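Local coordinates for foldase protein PrsA 2 (Bacillus anthracis, PDB 6VJ4), which helps secreted proteins, including the protective antigen, to fold after translocation and has peptidyl-prolyl cis-trans isomerase activity, at residues I93-Y106 with V207-T220. Sequence-based numbering, arbitrary orientation.
Sequences IKQSVTEKDVKDHY and VKNSIRKNLEEERT
Arg219, its chain extended from CG to NE (chi3 176°), and Arg212, bent at chi3 (-68°), carry two guanidinium groups to the Val97 turn, a worked example of arginines pinning a helix-loop-helix to a third helix. The turn joins helices 76-95 and 99-104, and helix 204-220 follows strand 189-198 of the PpiC-type isomerase fold, so the chain running into the sheet at strand 110-117 packs against the chain that leaves it. Arg219 NH1 donates to Ser96 OG at 3.0 Å, nearly in the guanidinium plane, and more weakly to Ser96 O. It also forms a salt bridge, its hydrogen bond weak, with Asp101 OD2, the same oxygen that Thr98 N uses; Asp101 N donates back to Thr98 OG1, completing the capping box. Arg212 NH1 reaches Val97 O at 2.8 Å from above the carbonyl plane, while NH2 meets Glu99 OE1 in a salt bridge whose hydrogen bond is weak; Tyr204 holds the other carboxylate oxygen of Glu99. Val102 CG2 lies over one face of the Arg212 guanidinium, and its CG1 packs 3.8 Å from Ile211 CG2. Farther along, Ile211 CD1 and Val207 CG2 touch the edge of the Tyr106 ring. Leu215 sends its two methyls to His105, whose ND1 donates to Asp101 O at 2.7 Å, a bond that helps fix the ring's rotation. The CH-pi contact is made by Leu215 CD2, 3.5 Å from the imidazole centroid of His105 and 17° off the ring normal.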
ATOM      1  N   ILE A  93     -13.969 -12.887  -7.558  1.00 46.35           N
ATOM      2  CA  ILE A  93     -14.638 -13.953  -6.753  1.00 49.26           C
ATOM      3  C   ILE A  93     -14.955 -15.130  -7.682  1.00 49.65           C
ATOM      4  O   ILE A  93     -14.763 -16.283  -7.256  1.00 47.54           O
ATOM      5  CB  ILE A  93     -15.883 -13.397  -6.032  1.00 52.67           C
ATOM      6  CG1 ILE A  93     -15.497 -12.293  -5.043  1.00 55.67           C
ATOM      7  CG2 ILE A  93     -16.658 -14.511  -5.343  1.00 54.62           C
ATOM      8  CD1 ILE A  93     -16.667 -11.545  -4.460  1.00 57.30           C
ATOM      9  N   LYS A  94     -15.392 -14.844  -8.909  1.00 47.34           N
ATOM     10  CA  LYS A  94     -15.705 -15.929  -9.874  1.00 49.91           C
ATOM     11  C   LYS A  94     -14.418 -16.695 -10.206  1.00 48.91           C
ATOM     12  O   LYS A  94     -14.486 -17.928 -10.315  1.00 49.33           O
ATOM     13  CB  LYS A  94     -16.385 -15.362 -11.124  1.00 53.76           C
ATOM     14  CG  LYS A  94     -16.808 -16.402 -12.150  1.00 58.89           C
ATOM     15  CD  LYS A  94     -17.765 -15.891 -13.207  1.00 63.85           C
ATOM     16  CE  LYS A  94     -18.289 -17.010 -14.087  1.00 68.95           C
ATOM     17  NZ  LYS A  94     -19.272 -16.530 -15.087  1.00 73.33           N
ATOM     18  N   GLN A  95     -13.282 -15.998 -10.331  1.00 43.99           N
ATOM     19  CA  GLN A  95     -12.002 -16.680 -10.656  1.00 45.80           C
ATOM     20  C   GLN A  95     -11.419 -17.360  -9.412  1.00 42.96           C
ATOM     21  O   GLN A  95     -10.596 -18.262  -9.593  1.00 44.73           O
ATOM     22  CB  GLN A  95     -11.015 -15.699 -11.291  1.00 47.19           C
ATOM     23  CG  GLN A  95     -11.459 -15.257 -12.679  1.00 51.09           C
ATOM     24  CD  GLN A  95     -10.523 -14.275 -13.340  1.00 53.05           C
ATOM     25  OE1 GLN A  95     -10.852 -13.681 -14.361  1.00 57.33           O
ATOM     26  NE2 GLN A  95      -9.340 -14.107 -12.773  1.00 53.94           N
ATOM     27  N   SER A  96     -11.860 -16.986  -8.207  1.00 44.20           N
ATOM     28  CA  SER A  96     -11.330 -17.621  -6.968  1.00 45.22           C
ATOM     29  C   SER A  96     -11.768 -19.091  -6.893  1.00 43.26           C
ATOM     30  O   SER A  96     -11.171 -19.853  -6.109  1.00 45.93           O
ATOM     31  CB  SER A  96     -11.797 -16.894  -5.734  1.00 46.02           C
ATOM     32  OG  SER A  96     -13.151 -17.211  -5.441  1.00 45.41           O
ATOM     33  N   VAL A  97     -12.787 -19.470  -7.658  1.00 41.91           N
ATOM     34  CA  VAL A  97     -13.305 -20.872  -7.589  1.00 41.91           C
ATOM     35  C   VAL A  97     -12.468 -21.738  -8.529  1.00 41.86           C
ATOM     36  O   VAL A  97     -12.580 -21.575  -9.767  1.00 42.00           O
ATOM     37  CB  VAL A  97     -14.809 -20.952  -7.900  1.00 41.52           C
ATOM     38  CG1 VAL A  97     -15.325 -22.383  -7.815  1.00 42.42           C
ATOM     39  CG2 VAL A  97     -15.623 -20.048  -6.983  1.00 44.00           C
ATOM     40  N   THR A  98     -11.652 -22.615  -7.948  1.00 41.44           N
ATOM     41  CA  THR A  98     -10.748 -23.505  -8.722  1.00 41.59           C
ATOM     42  C   THR A  98     -11.425 -24.858  -8.944  1.00 39.25           C
ATOM     43  O   THR A  98     -12.384 -25.173  -8.226  1.00 35.74           O
ATOM     44  CB  THR A  98      -9.419 -23.706  -7.983  1.00 44.74           C
ATOM     45  OG1 THR A  98      -9.709 -24.439  -6.793  1.00 45.25           O
ATOM     46  CG2 THR A  98      -8.724 -22.404  -7.641  1.00 46.30           C
ATOM     47  N   GLU A  99     -10.931 -25.628  -9.911  1.00 37.20           N
ATOM     48  CA  GLU A  99     -11.475 -26.981 -10.170  1.00 37.56           C
ATOM     49  C   GLU A  99     -11.350 -27.793  -8.877  1.00 35.09           C
ATOM     50  O   GLU A  99     -12.252 -28.599  -8.610  1.00 33.80           O
ATOM     51  CB  GLU A  99     -10.728 -27.646 -11.331  1.00 42.35           C
ATOM     52  CG  GLU A  99     -11.295 -29.004 -11.731  1.00 46.14           C
ATOM     53  CD  GLU A  99     -12.699 -28.991 -12.327  1.00 50.21           C
ATOM     54  OE1 GLU A  99     -13.174 -27.897 -12.711  1.00 56.47           O
ATOM     55  OE2 GLU A  99     -13.312 -30.080 -12.419  1.00 51.43           O
ATOM     56  N   LYS A 100     -10.260 -27.591  -8.124  1.00 37.36           N
ATOM     57  CA  LYS A 100     -10.086 -28.305  -6.824  1.00 38.99           C
ATOM     58  C   LYS A 100     -11.218 -27.910  -5.864  1.00 36.42           C
ATOM     59  O   LYS A 100     -11.764 -28.807  -5.187  1.00 35.93           O
ATOM     60  CB  LYS A 100      -8.731 -27.999  -6.186  1.00 43.51           C
ATOM     61  CG  LYS A 100      -8.602 -28.478  -4.744  1.00 48.51           C
ATOM     62  CD  LYS A 100      -7.185 -28.528  -4.220  1.00 53.05           C
ATOM     63  CE  LYS A 100      -7.124 -28.940  -2.762  1.00 57.48           C
ATOM     64  NZ  LYS A 100      -7.792 -30.244  -2.533  1.00 57.15           N
ATOM     65  N   ASP A 101     -11.564 -26.620  -5.812  1.00 35.11           N
ATOM     66  CA  ASP A 101     -12.686 -26.166  -4.948  1.00 34.70           C
ATOM     67  C   ASP A 101     -13.959 -26.905  -5.374  1.00 32.51           C
ATOM     68  O   ASP A 101     -14.713 -27.346  -4.489  1.00 32.16           O
ATOM     69  CB  ASP A 101     -12.928 -24.658  -5.043  1.00 37.04           C
ATOM     70  CG  ASP A 101     -11.850 -23.788  -4.408  1.00 42.38           C
ATOM     71  OD1 ASP A 101     -11.222 -24.248  -3.441  1.00 42.34           O
ATOM     72  OD2 ASP A 101     -11.657 -22.637  -4.886  1.00 43.38           O
ATOM     73  N   VAL A 102     -14.205 -27.012  -6.681  1.00 31.86           N
ATOM     74  CA  VAL A 102     -15.443 -27.712  -7.133  1.00 32.36           C
ATOM     75  C   VAL A 102     -15.375 -29.177  -6.681  1.00 31.54           C
ATOM     76  O   VAL A 102     -16.349 -29.644  -6.061  1.00 30.52           O
ATOM     77  CB  VAL A 102     -15.646 -27.551  -8.644  1.00 35.32           C
ATOM     78  CG1 VAL A 102     -16.840 -28.349  -9.154  1.00 35.87           C
ATOM     79  CG2 VAL A 102     -15.793 -26.075  -8.986  1.00 36.30           C
ATOM     80  N   LYS A 103     -14.250 -29.851  -6.929  1.00 31.82           N
ATOM     81  CA  LYS A 103     -14.117 -31.273  -6.528  1.00 32.99           C
ATOM     82  C   LYS A 103     -14.254 -31.412  -5.008  1.00 31.97           C
ATOM     83  O   LYS A 103     -14.847 -32.391  -4.589  1.00 30.30           O
ATOM     84  CB  LYS A 103     -12.774 -31.867  -6.965  1.00 36.02           C
ATOM     85  CG  LYS A 103     -12.582 -32.000  -8.465  1.00 42.37           C
ATOM     86  CD  LYS A 103     -11.298 -32.733  -8.828  1.00 46.31           C
ATOM     87  CE  LYS A 103     -11.018 -32.744 -10.314  1.00 54.47           C
ATOM     88  NZ  LYS A 103     -12.154 -33.309 -11.081  1.00 60.82           N
ATOM     89  N   ASP A 104     -13.741 -30.453  -4.228  1.00 31.46           N
ATOM     90  CA  ASP A 104     -13.815 -30.527  -2.741  1.00 32.14           C
ATOM     91  C   ASP A 104     -15.258 -30.400  -2.247  1.00 29.72           C
ATOM     92  O   ASP A 104     -15.489 -30.714  -1.055  1.00 29.68           O
ATOM     93  CB  ASP A 104     -12.966 -29.450  -2.063  1.00 34.15           C
ATOM     94  CG  ASP A 104     -11.471 -29.658  -2.198  1.00 41.99           C
ATOM     95  OD1 ASP A 104     -11.062 -30.791  -2.576  1.00 43.59           O
ATOM     96  OD2 ASP A 104     -10.724 -28.679  -1.940  1.00 47.33           O
ATOM     97  N   HIS A 105     -16.167 -29.913  -3.091  1.00 28.09           N
ATOM     98  CA  HIS A 105     -17.593 -29.750  -2.708  1.00 29.31           C
ATOM     99  C   HIS A 105     -18.444 -30.819  -3.397  1.00 25.69           C
ATOM    100  O   HIS A 105     -19.656 -30.696  -3.347  1.00 25.73           O
ATOM    101  CB  HIS A 105     -18.080 -28.330  -3.018  1.00 31.73           C
ATOM    102  CG  HIS A 105     -17.490 -27.296  -2.125  1.00 37.70           C
ATOM    103  ND1 HIS A 105     -16.168 -26.898  -2.226  1.00 38.15           N
ATOM    104  CD2 HIS A 105     -18.025 -26.598  -1.096  1.00 41.43           C
ATOM    105  CE1 HIS A 105     -15.916 -25.990  -1.306  1.00 42.51           C
ATOM    106  NE2 HIS A 105     -17.038 -25.788  -0.597  1.00 42.99           N
ATOM    107  N   TYR A 106     -17.811 -31.817  -4.013  1.00 24.77           N
ATOM    108  CA  TYR A 106     -18.578 -32.917  -4.648  1.00 23.79           C
ATOM    109  C   TYR A 106     -18.885 -33.940  -3.563  1.00 23.44           C
ATOM    110  O   TYR A 106     -18.073 -34.846  -3.301  1.00 22.72           O
ATOM    111  CB  TYR A 106     -17.820 -33.525  -5.819  1.00 24.52           C
ATOM    112  CG  TYR A 106     -18.514 -34.696  -6.454  1.00 24.66           C
ATOM    113  CD1 TYR A 106     -19.702 -34.548  -7.153  1.00 25.17           C
ATOM    114  CD2 TYR A 106     -17.939 -35.947  -6.431  1.00 24.74           C
ATOM    115  CE1 TYR A 106     -20.312 -35.625  -7.774  1.00 25.68           C
ATOM    116  CE2 TYR A 106     -18.533 -37.034  -7.054  1.00 25.37           C
ATOM    117  CZ  TYR A 106     -19.733 -36.878  -7.721  1.00 25.91           C
ATOM    118  OH  TYR A 106     -20.309 -37.969  -8.315  1.00 26.18           O
ATOM    119  N   VAL A 207     -22.877 -32.785 -12.377  1.00 36.08           N
ATOM    120  CA  VAL A 207     -23.231 -31.727 -11.385  1.00 35.26           C
ATOM    121  C   VAL A 207     -22.131 -30.672 -11.177  1.00 32.92           C
ATOM    122  O   VAL A 207     -22.433 -29.694 -10.488  1.00 33.72           O
ATOM    123  CB  VAL A 207     -23.586 -32.387 -10.042  1.00 34.85           C
ATOM    124  CG1 VAL A 207     -24.815 -33.271 -10.161  1.00 38.17           C
ATOM    125  CG2 VAL A 207     -22.410 -33.161  -9.497  1.00 33.16           C
ATOM    126  N   LYS A 208     -20.946 -30.805 -11.781  1.00 33.53           N
ATOM    127  CA  LYS A 208     -19.838 -29.851 -11.474  1.00 32.38           C
ATOM    128  C   LYS A 208     -20.219 -28.406 -11.852  1.00 34.24           C
ATOM    129  O   LYS A 208     -19.819 -27.501 -11.126  1.00 34.50           O
ATOM    130  CB  LYS A 208     -18.539 -30.322 -12.145  1.00 32.93           C
ATOM    131  CG  LYS A 208     -18.536 -30.327 -13.675  1.00 33.67           C
ATOM    132  CD  LYS A 208     -17.312 -31.033 -14.245  1.00 37.18           C
ATOM    133  CE  LYS A 208     -17.202 -30.958 -15.757  1.00 40.86           C
ATOM    134  NZ  LYS A 208     -16.113 -31.831 -16.264  1.00 43.80           N
ATOM    135  N   ASN A 209     -20.971 -28.194 -12.932  1.00 37.28           N
ATOM    136  CA  ASN A 209     -21.348 -26.806 -13.321  1.00 43.14           C
ATOM    137  C   ASN A 209     -22.176 -26.175 -12.190  1.00 41.14           C
ATOM    138  O   ASN A 209     -21.908 -25.002 -11.843  1.00 44.20           O
ATOM    139  CB  ASN A 209     -22.064 -26.758 -14.681  1.00 47.60           C
ATOM    140  CG  ASN A 209     -21.150 -27.002 -15.871  1.00 54.91           C
ATOM    141  OD1 ASN A 209     -19.951 -27.232 -15.716  1.00 59.23           O
ATOM    142  ND2 ASN A 209     -21.699 -26.922 -17.076  1.00 60.92           N
ATOM    143  N   SER A 210     -23.094 -26.944 -11.598  1.00 41.57           N
ATOM    144  CA  SER A 210     -23.987 -26.441 -10.518  1.00 40.71           C
ATOM    145  C   SER A 210     -23.194 -26.194  -9.230  1.00 38.53           C
ATOM    146  O   SER A 210     -23.505 -25.220  -8.524  1.00 40.52           O
ATOM    147  CB  SER A 210     -25.154 -27.384 -10.271  1.00 44.70           C
ATOM    148  OG  SER A 210     -24.717 -28.634  -9.753  1.00 44.83           O
ATOM    149  N   ILE A 211     -22.249 -27.080  -8.898  1.00 33.90           N
ATOM    150  CA  ILE A 211     -21.402 -26.855  -7.691  1.00 34.11           C
ATOM    151  C   ILE A 211     -20.630 -25.544  -7.854  1.00 34.31           C
ATOM    152  O   ILE A 211     -20.564 -24.752  -6.880  1.00 34.26           O
ATOM    153  CB  ILE A 211     -20.458 -28.054  -7.478  1.00 31.49           C
ATOM    154  CG1 ILE A 211     -21.250 -29.331  -7.177  1.00 32.91           C
ATOM    155  CG2 ILE A 211     -19.438 -27.731  -6.402  1.00 32.51           C
ATOM    156  CD1 ILE A 211     -20.422 -30.607  -7.138  1.00 31.71           C
ATOM    157  N   ARG A 212     -20.063 -25.323  -9.041  1.00 35.77           N
ATOM    158  CA  ARG A 212     -19.270 -24.093  -9.301  1.00 37.81           C
ATOM    159  C   ARG A 212     -20.186 -22.874  -9.145  1.00 39.02           C
ATOM    160  O   ARG A 212     -19.777 -21.922  -8.470  1.00 39.92           O
ATOM    161  CB  ARG A 212     -18.632 -24.131 -10.696  1.00 37.87           C
ATOM    162  CG  ARG A 212     -17.862 -22.868 -11.061  1.00 40.57           C
ATOM    163  CD  ARG A 212     -17.179 -22.956 -12.413  1.00 41.17           C
ATOM    164  NE  ARG A 212     -16.088 -23.921 -12.402  1.00 41.41           N
ATOM    165  CZ  ARG A 212     -14.844 -23.656 -12.015  1.00 42.23           C
ATOM    166  NH1 ARG A 212     -14.511 -22.442 -11.602  1.00 44.13           N
ATOM    167  NH2 ARG A 212     -13.932 -24.614 -12.033  1.00 42.55           N
ATOM    168  N   LYS A 213     -21.379 -22.932  -9.737  1.00 44.02           N
ATOM    169  CA  LYS A 213     -22.353 -21.809  -9.655  1.00 47.63           C
ATOM    170  C   LYS A 213     -22.673 -21.511  -8.185  1.00 48.76           C
ATOM    171  O   LYS A 213     -22.693 -20.319  -7.821  1.00 50.43           O
ATOM    172  CB  LYS A 213     -23.620 -22.152 -10.442  1.00 51.72           C
ATOM    173  CG  LYS A 213     -24.728 -21.105 -10.372  1.00 58.03           C
ATOM    174  CD  LYS A 213     -25.948 -21.460 -11.187  1.00 64.84           C
ATOM    175  CE  LYS A 213     -25.674 -21.504 -12.676  1.00 71.18           C
ATOM    176  NZ  LYS A 213     -26.924 -21.675 -13.455  1.00 79.37           N
ATOM    177  N   ASN A 214     -22.919 -22.558  -7.387  1.00 48.64           N
ATOM    178  CA  ASN A 214     -23.248 -22.419  -5.941  1.00 49.14           C
ATOM    179  C   ASN A 214     -22.076 -21.783  -5.197  1.00 46.49           C
ATOM    180  O   ASN A 214     -22.325 -20.897  -4.380  1.00 46.49           O
ATOM    181  CB  ASN A 214     -23.574 -23.761  -5.272  1.00 53.05           C
ATOM    182  CG  ASN A 214     -24.985 -24.245  -5.524  1.00 62.70           C
ATOM    183  OD1 ASN A 214     -25.832 -23.485  -5.988  1.00 69.13           O
ATOM    184  ND2 ASN A 214     -25.250 -25.498  -5.182  1.00 66.78           N
ATOM    185  N   LEU A 215     -20.842 -22.216  -5.476  1.00 42.04           N
ATOM    186  CA  LEU A 215     -19.680 -21.630  -4.756  1.00 42.78           C
ATOM    187  C   LEU A 215     -19.509 -20.170  -5.183  1.00 44.24           C
ATOM    188  O   LEU A 215     -19.170 -19.350  -4.310  1.00 45.08           O
ATOM    189  CB  LEU A 215     -18.411 -22.434  -5.046  1.00 42.98           C
ATOM    190  CG  LEU A 215     -18.297 -23.778  -4.337  1.00 48.85           C
ATOM    191  CD1 LEU A 215     -17.085 -24.537  -4.837  1.00 46.08           C
ATOM    192  CD2 LEU A 215     -18.222 -23.592  -2.827  1.00 49.85           C
ATOM    193  N   GLU A 216     -19.716 -19.880  -6.473  1.00 41.33           N
ATOM    194  CA  GLU A 216     -19.592 -18.485  -6.984  1.00 46.56           C
ATOM    195  C   GLU A 216     -20.582 -17.603  -6.213  1.00 49.12           C
ATOM    196  O   GLU A 216     -20.148 -16.596  -5.621  1.00 52.43           O
ATOM    197  CB  GLU A 216     -19.878 -18.410  -8.488  1.00 47.63           C
ATOM    198  CG  GLU A 216     -18.778 -18.980  -9.373  1.00 48.57           C
ATOM    199  CD  GLU A 216     -19.138 -19.111 -10.850  1.00 52.02           C
ATOM    200  OE1 GLU A 216     -20.311 -18.880 -11.197  1.00 57.84           O
ATOM    201  OE2 GLU A 216     -18.245 -19.459 -11.654  1.00 51.83           O
ATOM    202  N   GLU A 217     -21.854 -18.010  -6.187  1.00 49.09           N
ATOM    203  CA  GLU A 217     -22.941 -17.244  -5.509  1.00 54.97           C
ATOM    204  C   GLU A 217     -22.651 -17.094  -4.003  1.00 56.67           C
ATOM    205  O   GLU A 217     -22.701 -15.953  -3.506  1.00 59.00           O
ATOM    206  CB  GLU A 217     -24.288 -17.912  -5.794  1.00 57.45           C
ATOM    207  CG  GLU A 217     -24.674 -17.853  -7.268  1.00 60.04           C
ATOM    208  CD  GLU A 217     -25.874 -18.685  -7.688  1.00 63.43           C
ATOM    209  OE1 GLU A 217     -26.393 -19.458  -6.847  1.00 64.70           O
ATOM    210  OE2 GLU A 217     -26.283 -18.571  -8.868  1.00 65.92           O
ATOM    211  N   GLU A 218     -22.339 -18.192  -3.309  0.70 55.19           N
ATOM    212  CA  GLU A 218     -22.082 -18.143  -1.839  0.70 55.73           C
ATOM    213  C   GLU A 218     -20.907 -17.203  -1.531  0.70 55.06           C
ATOM    214  O   GLU A 218     -21.025 -16.413  -0.576  0.70 56.29           O
ATOM    215  CB  GLU A 218     -21.822 -19.548  -1.291  0.70 56.15           C
ATOM    216  CG  GLU A 218     -23.056 -20.437  -1.294  0.70 55.77           C
ATOM    217  CD  GLU A 218     -22.792 -21.912  -1.027  0.70 54.58           C
ATOM    218  OE1 GLU A 218     -21.618 -22.332  -1.106  0.70 51.48           O
ATOM    219  OE2 GLU A 218     -23.762 -22.639  -0.747  0.70 55.62           O
ATOM    220  N   ARG A 219     -19.826 -17.270  -2.313  1.00 51.07           N
ATOM    221  CA  ARG A 219     -18.650 -16.397  -2.064  1.00 50.52           C
ATOM    222  C   ARG A 219     -18.981 -14.935  -2.397  1.00 51.72           C
ATOM    223  O   ARG A 219     -18.412 -14.045  -1.736  1.00 54.59           O
ATOM    224  CB  ARG A 219     -17.444 -16.887  -2.866  1.00 48.76           C
ATOM    225  CG  ARG A 219     -16.867 -18.196  -2.349  1.00 47.95           C
ATOM    226  CD  ARG A 219     -15.664 -18.647  -3.141  1.00 47.36           C
ATOM    227  NE  ARG A 219     -15.081 -19.841  -2.558  1.00 44.64           N
ATOM    228  CZ  ARG A 219     -13.954 -20.404  -2.963  1.00 47.31           C
ATOM    229  NH1 ARG A 219     -13.269 -19.872  -3.961  1.00 48.11           N
ATOM    230  NH2 ARG A 219     -13.515 -21.499  -2.365  1.00 47.49           N
ATOM    231  N   THR A 220     -19.848 -14.701  -3.388  1.00 53.38           N
ATOM    232  CA  THR A 220     -20.216 -13.320  -3.792  1.00 57.34           C
ATOM    233  C   THR A 220     -21.145 -12.703  -2.739  1.00 61.85           C
ATOM    234  O   THR A 220     -20.995 -11.496  -2.462  1.00 60.12           O
ATOM    235  CB  THR A 220     -20.858 -13.305  -5.186  1.00 59.91           C
ATOM    236  OG1 THR A 220     -19.897 -13.812  -6.115  1.00 56.65           O
ATOM    237  CG2 THR A 220     -21.291 -11.920  -5.621  1.00 63.58           C
TER
HETATM  238  O   HOH W   1     -15.788 -19.959 -11.415  1.00 40.51           O
HETATM  239  O   HOH W   2     -11.322 -23.051 -12.423  1.00 50.75           O